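PDB 2OKX: rhamnosidase B from Bacillus sp., which hydrolyses terminal alpha-L-rhamnose residues from alpha-L-rhamnosides as a glycoside hydrolase of family 78, probably with inversion at the anomeric carbon. Local coordinates for residues 194-199 against 593-598; 243-248 against 300-305; 262-267 against 313-318. All coordinates share one frame; numbering follows the deposited sequence.

Interaction 1: 194-199 against 593-598; sequences DIPFLT and ETEIVE
I195 and E595 bring the two backbones nearest, with CA atoms 5.9 Å apart, where an irregular connection between strands 189-192 and 201-203 passes the first turn of helix 595-603. The meeting is slight, about 168 Å² in all, and no direct hydrogen bond spans it. E595 contributes most: its side chain leaves with CG beside its own backbone N (chi1 -68°) and runs extended beyond CG, which carries the carboxylate across to the loop. There OE2 lies 3.3 Å from CD of the P196 ring and 3.8 Å from I195 CA. Alongside, the CG2 branch of I195 rests on the helix backbone, 3.8 Å from E595 O and 4.0 Å from I596 CA; CG1 stands between the backbone N and carbonyl carbon of I195 (chi1 51°), so that CG2 is the branch that meets the helix. The contact thus joins the loop between strands 189-192 and 201-203 to the helical six-hairpin domain, the alpha barrel of this family. A water sits 2.9 Å from D194 O and 2.8 Å from E595 O and can donate to either, although further acceptors compete for its protons. D194 OD2 forms a salt bridge with R599, one turn further along the same helix, while Y531 packs against P196, E595 and I596.

Interaction 2: 243-248 against 300-305; sequences CGYVAT and LVLVDI
V246 and V303 form one of two hydrogen-bonded pairs of an antiparallel pairing in which the axes of the short segments 245-248 and 300-304 approach to 4.6 Å. V303 N donates to V246 O at 2.9 Å, nearly straight at 176°, and V246 N answers to V303 O. T248 and V301 repeat the reciprocal pair, with T248 N to V301 O the longest at 3.3 Å. Past the strand end, I305 N closes on G244 O at 3.0 Å; G244 has backbone angles that call for glycine. Among the apolar contacts, Y245 CG lies beside its own backbone N (chi1 -52°), which lays the ring against L302: CD2 of the leucine makes a CH-pi contact over one face, 4.0 Å from the Y245 centroid, while L302 CD1 presses on A247 CB at a tight 3.5 Å. V246 CG2 meets I305 CG2 at 3.7 Å on the face shared with V303. Replacing Y245 by a serine would probably uncover L302 CD2 and rob Y364 O of its hydroxyl partner. D304 OD2 lies 3.2 Å from G244 O, two acceptors whose repulsion T306 OG1, bonded to OD2, probably eases, while OD1 bonds S269 OG and Y364 OH. Strand 338-340 continues the sheet beyond Y245 and A247, strand 271-273 beyond L302; helix 362-370 packs on Y245, and helix 225-229 on V246 and I305.

Interaction 3: 262-267 against 313-318; sequences FPTGVR and SSHFAI. With GOL (glycerol), chain G.
P263 and H315 pack closely: the proline CD and CG both lie 3.6 Å from H315 CB, with the two side chains crossing at about a right angle. Next to them the F262 and F316 rings lie side by side, planes 22° apart but slid so far that they barely overlap, and F262 CE1 meets F316 CD2 at 3.7 Å. Here strand 256-262 leaves its neighbour 314-320 through a type I turn from F262 to G265. The other side is looser, and filled by small molecules. A water accepts from T264 N and donates to G265 O and H315 O, the last at 2.7 Å; a glycerol, probably from the crystallisation liquor, donates to G265 O through O3 and only weakly reaches H315 O. Beyond it R267 NE donates to S314 OG, which lies in the guanidinium plane, at 3.0 Å and 170° at the hydrogen, while NH2 pairs with D309. H315 NE2 bonds D483 and ND1 bonds N396, so the imidazole is fixed at both nitrogens. The start of the turn is thus packed by apolar contact, while the polar side rests on a water bridge and, past the turn, the R267 NE bond to S314 OG.

Overall arrangement
From the N terminus, the chain passes the beta sheets of the N-terminal domain and reaches 194-199, the first half of interaction 1, which closes some 394 residues later at helix 595-603. Interactions 2 and 3 both nest inside that loop and cross each other: 243-248, 262-267, 300-305 and 313-318 follow in alternation. Each closes a loop of about 50 residues within the D2 domain, one in each of two antiparallel sheets. Their centres are 12 Å apart, and they touch where V303 packs on F262 and V266, consistent with a beta sandwich. Interaction 1 lies on the opposite side of the chain's centre, 48 Å from interaction 2 and 40 Å from interaction 3 between centres, joining beta and helical domains.

Interaction 1: 194-199 against 593-598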
loop_
_atom_site.group_PDB
_atom_site.type_symbol
_atom_site.label_atom_id
_atom_site.label_comp_id
_atom_site.label_asym_id
_atom_site.label_seq_id
_atom_site.Cartn_x
_atom_site.Cartn_y
_atom_site.Cartn_z
ATOM N N ASP A 194 -14.142 -0.729 14.325
ATOM C CA ASP A 194 -14.621 0.649 14.409
ATOM C C ASP A 194 -15.009 1.332 13.091
ATOM O O ASP A 194 -14.953 2.559 12.977
ATOM C CB ASP A 194 -13.609 1.522 15.173
ATOM C CG ASP A 194 -12.195 1.404 14.632
ATOM O OD1 ASP A 194 -11.323 2.174 15.084
ATOM O OD2 ASP A 194 -11.950 0.545 13.761
ATOM N N ILE A 195 -15.401 0.532 12.103
ATOM C CA ILE A 195 -15.855 1.044 10.808
ATOM C C ILE A 195 -16.796 0.017 10.196
ATOM O O ILE A 195 -16.777 -1.153 10.571
ATOM C CB ILE A 195 -14.704 1.259 9.783
ATOM C CG1 ILE A 195 -13.845 -0.005 9.682
ATOM C CG2 ILE A 195 -13.892 2.483 10.139
ATOM C CD1 ILE A 195 -13.018 -0.078 8.407
ATOM N N PRO A 196 -17.647 0.446 9.253
ATOM C CA PRO A 196 -18.565 -0.506 8.624
ATOM C C PRO A 196 -17.752 -1.466 7.763
ATOM O O PRO A 196 -16.530 -1.338 7.678
ATOM C CB PRO A 196 -19.484 0.395 7.801
ATOM C CG PRO A 196 -18.602 1.557 7.457
ATOM C CD PRO A 196 -17.876 1.814 8.758
ATOM N N PHE A 197 -18.422 -2.424 7.129
ATOM C CA PHE A 197 -17.734 -3.396 6.291
ATOM C C PHE A 197 -17.371 -2.837 4.919
ATOM O O PHE A 197 -17.995 -1.897 4.431
ATOM C CB PHE A 197 -18.593 -4.655 6.135
ATOM C CG PHE A 197 -18.675 -5.491 7.389
ATOM C CD1 PHE A 197 -17.528 -6.050 7.943
ATOM C CD2 PHE A 197 -19.896 -5.713 8.017
ATOM C CE1 PHE A 197 -17.592 -6.820 9.106
ATOM C CE2 PHE A 197 -19.972 -6.483 9.180
ATOM C CZ PHE A 197 -18.814 -7.038 9.724
ATOM N N LEU A 198 -16.349 -3.424 4.303
ATOM C CA LEU A 198 -15.901 -2.980 2.991
ATOM C C LEU A 198 -16.842 -3.483 1.905
ATOM O O LEU A 198 -17.645 -4.394 2.123
ATOM C CB LEU A 198 -14.480 -3.485 2.705
ATOM C CG LEU A 198 -13.367 -3.122 3.702
ATOM C CD1 LEU A 198 -12.011 -3.466 3.090
ATOM C CD2 LEU A 198 -13.425 -1.639 4.038
ATOM N N THR A 199 -16.745 -2.877 0.731
ATOM C CA THR A 199 -17.572 -3.282 -0.390
ATOM C C THR A 199 -16.893 -4.473 -1.041
ATOM O O THR A 199 -15.768 -4.824 -0.711
ATOM C CB THR A 199 -17.637 -2.194 -1.483
ATOM O OG1 THR A 199 -16.354 -2.097 -2.113
ATOM C CG2 THR A 199 -18.001 -0.846 -0.901
ATOM N N GLU A 593 -17.003 10.652 4.085
ATOM C CA GLU A 593 -16.921 9.681 5.169
ATOM C C GLU A 593 -16.092 10.212 6.332
ATOM O O GLU A 593 -15.135 10.967 6.138
ATOM C CB GLU A 593 -16.345 8.357 4.651
ATOM C CG GLU A 593 -17.224 7.675 3.593
ATOM C CD GLU A 593 -18.672 7.506 4.042
ATOM O OE1 GLU A 593 -18.915 6.887 5.095
ATOM O OE2 GLU A 593 -19.578 7.992 3.340
ATOM N N THR A 594 -16.471 9.827 7.547
ATOM C CA THR A 594 -15.759 10.285 8.734
ATOM C C THR A 594 -15.229 9.168 9.626
ATOM O O THR A 594 -14.174 9.316 10.239
ATOM C CB THR A 594 -16.656 11.200 9.597
ATOM O OG1 THR A 594 -17.861 10.505 9.926
ATOM C CG2 THR A 594 -17.001 12.477 8.844
ATOM N N GLU A 595 -15.947 8.052 9.702
ATOM C CA GLU A 595 -15.510 6.962 10.565
ATOM C C GLU A 595 -14.129 6.423 10.217
ATOM O O GLU A 595 -13.346 6.114 11.109
ATOM C CB GLU A 595 -16.540 5.828 10.571
ATOM C CG GLU A 595 -17.852 6.210 11.250
ATOM C CD GLU A 595 -18.728 5.011 11.565
ATOM O OE1 GLU A 595 -19.875 5.215 12.015
ATOM O OE2 GLU A 595 -18.271 3.864 11.375
ATOM N N ILE A 596 -13.821 6.322 8.928
ATOM C CA ILE A 596 -12.516 5.826 8.525
ATOM C C ILE A 596 -11.425 6.793 8.993
ATOM O O ILE A 596 -10.341 6.378 9.384
ATOM C CB ILE A 596 -12.436 5.642 6.986
ATOM C CG1 ILE A 596 -11.047 5.135 6.590
ATOM C CG2 ILE A 596 -12.759 6.955 6.282
ATOM C CD1 ILE A 596 -10.891 4.847 5.096
ATOM N N VAL A 597 -11.717 8.087 8.965
ATOM C CA VAL A 597 -10.737 9.071 9.393
ATOM C C VAL A 597 -10.434 8.919 10.885
ATOM O O VAL A 597 -9.270 8.842 11.277
ATOM C CB VAL A 597 -11.222 10.513 9.119
ATOM C CG1 VAL A 597 -10.174 11.503 9.584
ATOM C CG2 VAL A 597 -11.507 10.695 7.624
ATOM N N GLU A 598 -11.470 8.864 11.718
ATOM C CA GLU A 598 -11.231 8.721 13.149
ATOM C C GLU A 598 -10.515 7.409 13.458
ATOM O O GLU A 598 -9.617 7.371 14.302
ATOM C CB GLU A 598 -12.534 8.793 13.950
ATOM C CG GLU A 598 -12.267 8.705 15.451
ATOM C CD GLU A 598 -13.485 8.950 16.312
ATOM O OE1 GLU A 598 -13.398 8.672 17.525
ATOM O OE2 GLU A 598 -14.518 9.422 15.790
HETATM O O HOH W 1 -13.969 5.227 13.686
#

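Interaction 2: 243-248 against 300-305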
loop_
_atom_site.group_PDB
_atom_site.type_symbol
_atom_site.label_atom_id
_atom_site.label_comp_id
_atom_site.label_asym_id
_atom_site.label_seq_id
_atom_site.Cartn_x
_atom_site.Cartn_y
_atom_site.Cartn_z
ATOM N N CYS A 243 25.555 -9.795 4.665
ATOM C CA CYS A 243 26.727 -9.933 3.824
ATOM C C CYS A 243 26.877 -11.407 3.467
ATOM O O CYS A 243 26.900 -12.261 4.348
ATOM C CB CYS A 243 27.962 -9.454 4.589
ATOM S SG CYS A 243 29.506 -9.601 3.680
ATOM N N GLY A 244 26.970 -11.704 2.178
ATOM C CA GLY A 244 27.108 -13.086 1.763
ATOM C C GLY A 244 26.818 -13.295 0.293
ATOM O O GLY A 244 26.685 -12.333 -0.470
ATOM N N TYR A 245 26.718 -14.559 -0.108
ATOM C CA TYR A 245 26.453 -14.897 -1.503
ATOM C C TYR A 245 25.396 -15.977 -1.643
ATOM O O TYR A 245 25.008 -16.627 -0.675
ATOM C CB TYR A 245 27.705 -15.452 -2.193
ATOM C CG TYR A 245 28.961 -14.630 -2.088
ATOM C CD1 TYR A 245 29.746 -14.660 -0.937
ATOM C CD2 TYR A 245 29.383 -13.844 -3.157
ATOM C CE1 TYR A 245 30.929 -13.924 -0.857
ATOM C CE2 TYR A 245 30.558 -13.107 -3.089
ATOM C CZ TYR A 245 31.324 -13.151 -1.939
ATOM O OH TYR A 245 32.480 -12.410 -1.876
ATOM N N VAL A 246 24.938 -16.152 -2.875
ATOM C CA VAL A 246 24.011 -17.218 -3.207
ATOM C C VAL A 246 24.912 -18.077 -4.077
ATOM O O VAL A 246 25.624 -17.550 -4.932
ATOM C CB VAL A 246 22.817 -16.739 -4.055
ATOM C CG1 VAL A 246 22.158 -17.940 -4.737
ATOM C CG2 VAL A 246 21.805 -16.034 -3.170
ATOM N N ALA A 247 24.895 -19.388 -3.870
ATOM C CA ALA A 247 25.755 -20.253 -4.664
ATOM C C ALA A 247 25.055 -21.507 -5.161
ATOM O O ALA A 247 24.217 -22.086 -4.467
ATOM C CB ALA A 247 26.991 -20.635 -3.858
ATOM N N THR A 248 25.414 -21.916 -6.371
ATOM C CA THR A 248 24.852 -23.109 -6.976
ATOM C C THR A 248 25.830 -23.655 -8.007
ATOM O O THR A 248 26.631 -22.909 -8.582
ATOM C CB THR A 248 23.512 -22.814 -7.688
ATOM O OG1 THR A 248 22.874 -24.051 -8.038
ATOM C CG2 THR A 248 23.748 -22.002 -8.956
ATOM N N LEU A 300 30.779 -23.339 -10.902
ATOM C CA LEU A 300 30.308 -22.763 -9.654
ATOM C C LEU A 300 29.908 -21.318 -9.911
ATOM O O LEU A 300 30.726 -20.508 -10.350
ATOM C CB LEU A 300 31.408 -22.823 -8.588
ATOM C CG LEU A 300 31.108 -22.211 -7.214
ATOM C CD1 LEU A 300 29.880 -22.861 -6.599
ATOM C CD2 LEU A 300 32.315 -22.401 -6.302
ATOM N N VAL A 301 28.642 -21.007 -9.657
ATOM C CA VAL A 301 28.141 -19.652 -9.853
ATOM C C VAL A 301 27.968 -19.015 -8.488
ATOM O O VAL A 301 27.329 -19.584 -7.602
ATOM C CB VAL A 301 26.789 -19.654 -10.593
ATOM C CG1 VAL A 301 26.293 -18.221 -10.787
ATOM C CG2 VAL A 301 26.943 -20.342 -11.936
ATOM N N LEU A 302 28.550 -17.834 -8.315
ATOM C CA LEU A 302 28.469 -17.130 -7.043
ATOM C C LEU A 302 27.895 -15.735 -7.272
ATOM O O LEU A 302 28.444 -14.947 -8.039
ATOM C CB LEU A 302 29.868 -17.024 -6.424
ATOM C CG LEU A 302 29.983 -17.066 -4.901
ATOM C CD1 LEU A 302 29.625 -18.454 -4.410
ATOM C CD2 LEU A 302 31.406 -16.722 -4.480
ATOM N N VAL A 303 26.783 -15.439 -6.611
ATOM C CA VAL A 303 26.142 -14.135 -6.747
ATOM C C VAL A 303 26.256 -13.387 -5.428
ATOM O O VAL A 303 25.764 -13.851 -4.403
ATOM C CB VAL A 303 24.642 -14.279 -7.105
ATOM C CG1 VAL A 303 24.005 -12.897 -7.251
ATOM C CG2 VAL A 303 24.482 -15.082 -8.395
ATOM N N ASP A 304 26.918 -12.240 -5.447
ATOM C CA ASP A 304 27.061 -11.448 -4.228
ATOM C C ASP A 304 25.718 -10.790 -3.946
ATOM O O ASP A 304 25.185 -10.084 -4.799
ATOM C CB ASP A 304 28.139 -10.376 -4.409
ATOM C CG ASP A 304 28.415 -9.599 -3.129
ATOM O OD1 ASP A 304 29.304 -8.729 -3.150
ATOM O OD2 ASP A 304 27.747 -9.858 -2.107
ATOM N N ILE A 305 25.168 -11.033 -2.760
ATOM C CA ILE A 305 23.878 -10.459 -2.382
ATOM C C ILE A 305 23.994 -9.493 -1.205
ATOM O O ILE A 305 22.984 -9.088 -0.625
ATOM C CB ILE A 305 22.857 -11.560 -2.011
ATOM C CG1 ILE A 305 23.414 -12.428 -0.879
ATOM C CG2 ILE A 305 22.527 -12.398 -3.241
ATOM C CD1 ILE A 305 22.452 -13.494 -0.382
#

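Interaction 3: 262-267 against 313-318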
loop_
_atom_site.group_PDB
_atom_site.type_symbol
_atom_site.label_atom_id
_atom_site.label_comp_id
_atom_site.label_asym_id
_atom_site.label_seq_id
_atom_site.Cartn_x
_atom_site.Cartn_y
_atom_site.Cartn_z
ATOM N N PHE A 262 18.356 -11.667 -13.958
ATOM C CA PHE A 262 18.056 -11.080 -12.663
ATOM C C PHE A 262 16.934 -10.065 -12.854
ATOM O O PHE A 262 17.180 -8.878 -13.076
ATOM C CB PHE A 262 19.312 -10.416 -12.097
ATOM C CG PHE A 262 20.400 -11.396 -11.755
ATOM C CD1 PHE A 262 20.388 -12.069 -10.538
ATOM C CD2 PHE A 262 21.403 -11.688 -12.672
ATOM C CE1 PHE A 262 21.364 -13.026 -10.236
ATOM C CE2 PHE A 262 22.383 -12.644 -12.385
ATOM C CZ PHE A 262 22.361 -13.313 -11.164
ATOM N N PRO A 263 15.678 -10.536 -12.781
ATOM C CA PRO A 263 14.482 -9.708 -12.945
ATOM C C PRO A 263 14.532 -8.425 -12.126
ATOM O O PRO A 263 14.073 -7.374 -12.576
ATOM C CB PRO A 263 13.360 -10.633 -12.487
ATOM C CG PRO A 263 13.867 -11.979 -12.890
ATOM C CD PRO A 263 15.305 -11.920 -12.438
ATOM N N THR A 264 15.089 -8.520 -10.924
ATOM C CA THR A 264 15.182 -7.368 -10.041
ATOM C C THR A 264 16.617 -6.910 -9.803
ATOM O O THR A 264 16.886 -6.140 -8.882
ATOM C CB THR A 264 14.490 -7.661 -8.688
ATOM O OG1 THR A 264 14.965 -8.902 -8.149
ATOM C CG2 THR A 264 12.993 -7.758 -8.885
ATOM N N GLY A 265 17.531 -7.391 -10.645
ATOM C CA GLY A 265 18.931 -7.006 -10.540
ATOM C C GLY A 265 19.766 -7.785 -9.540
ATOM O O GLY A 265 19.258 -8.649 -8.823
ATOM N N VAL A 266 21.057 -7.472 -9.496
ATOM C CA VAL A 266 21.992 -8.118 -8.579
ATOM C C VAL A 266 22.143 -7.258 -7.325
ATOM O O VAL A 266 22.624 -6.128 -7.396
ATOM C CB VAL A 266 23.380 -8.289 -9.229
ATOM C CG1 VAL A 266 24.334 -8.950 -8.252
ATOM C CG2 VAL A 266 23.260 -9.117 -10.501
ATOM N N ARG A 267 21.738 -7.807 -6.183
ATOM C CA ARG A 267 21.806 -7.102 -4.904
ATOM C C ARG A 267 23.194 -6.643 -4.506
ATOM O O ARG A 267 23.370 -5.521 -4.029
ATOM C CB ARG A 267 21.257 -7.983 -3.781
ATOM C CG ARG A 267 19.764 -7.944 -3.653
ATOM C CD ARG A 267 19.270 -8.811 -2.516
ATOM N NE ARG A 267 17.837 -8.616 -2.338
ATOM C CZ ARG A 267 17.295 -7.535 -1.788
ATOM N NH1 ARG A 267 18.065 -6.549 -1.346
ATOM N NH2 ARG A 267 15.979 -7.430 -1.703
ATOM N N SER A 313 10.500 -10.691 -2.333
ATOM C CA SER A 313 11.247 -11.694 -3.077
ATOM C C SER A 313 12.390 -11.164 -3.934
ATOM O O SER A 313 12.302 -10.082 -4.515
ATOM C CB SER A 313 10.292 -12.489 -3.976
ATOM O OG SER A 313 9.298 -13.142 -3.210
ATOM N N SER A 314 13.468 -11.943 -3.986
ATOM C CA SER A 314 14.628 -11.640 -4.818
ATOM C C SER A 314 14.469 -12.673 -5.933
ATOM O O SER A 314 14.008 -13.787 -5.678
ATOM C CB SER A 314 15.930 -11.867 -4.043
ATOM O OG SER A 314 16.042 -10.943 -2.966
ATOM N N HIS A 315 14.827 -12.311 -7.160
ATOM C CA HIS A 315 14.645 -13.213 -8.291
ATOM C C HIS A 315 15.912 -13.671 -8.993
ATOM O O HIS A 315 16.854 -12.904 -9.166
ATOM C CB HIS A 315 13.698 -12.554 -9.294
ATOM C CG HIS A 315 12.309 -12.385 -8.768
ATOM N ND1 HIS A 315 11.332 -13.341 -8.934
ATOM C CD2 HIS A 315 11.760 -11.415 -7.999
ATOM C CE1 HIS A 315 10.241 -12.971 -8.287
ATOM N NE2 HIS A 315 10.475 -11.807 -7.710
ATOM N N PHE A 316 15.903 -14.935 -9.411
ATOM C CA PHE A 316 17.031 -15.556 -10.099
ATOM C C PHE A 316 16.488 -16.452 -11.212
ATOM O O PHE A 316 15.602 -17.273 -10.971
ATOM C CB PHE A 316 17.825 -16.411 -9.107
ATOM C CG PHE A 316 19.081 -17.008 -9.680
ATOM C CD1 PHE A 316 19.563 -18.223 -9.204
ATOM C CD2 PHE A 316 19.800 -16.343 -10.668
ATOM C CE1 PHE A 316 20.748 -18.766 -9.703
ATOM C CE2 PHE A 316 20.983 -16.877 -11.173
ATOM C CZ PHE A 316 21.457 -18.091 -10.687
ATOM N N ALA A 317 17.006 -16.297 -12.424
ATOM C CA ALA A 317 16.545 -17.115 -13.540
ATOM C C ALA A 317 17.704 -17.540 -14.427
ATOM O O ALA A 317 18.740 -16.881 -14.471
ATOM C CB ALA A 317 15.512 -16.352 -14.371
ATOM N N ILE A 318 17.516 -18.647 -15.136
ATOM C CA ILE A 318 18.537 -19.163 -16.034
ATOM C C ILE A 318 17.872 -19.783 -17.254
ATOM O O ILE A 318 16.841 -20.445 -17.138
ATOM C CB ILE A 318 19.389 -20.258 -15.356
ATOM C CG1 ILE A 318 20.012 -19.724 -14.064
ATOM C CG2 ILE A 318 20.484 -20.717 -16.311
ATOM C CD1 ILE A 318 20.783 -20.774 -13.277
HETATM C C1 GOL G . 19.589 -13.478 -6.707
HETATM O O1 GOL G . 18.623 -14.166 -7.256
HETATM C C2 GOL G . 19.377 -11.992 -6.992
HETATM O O2 GOL G . 18.117 -11.565 -6.462
HETATM C C3 GOL G . 20.504 -11.191 -6.355
HETATM O O3 GOL G . 20.293 -9.811 -6.625
HETATM O O HOH W 2 16.926 -10.292 -9.659
#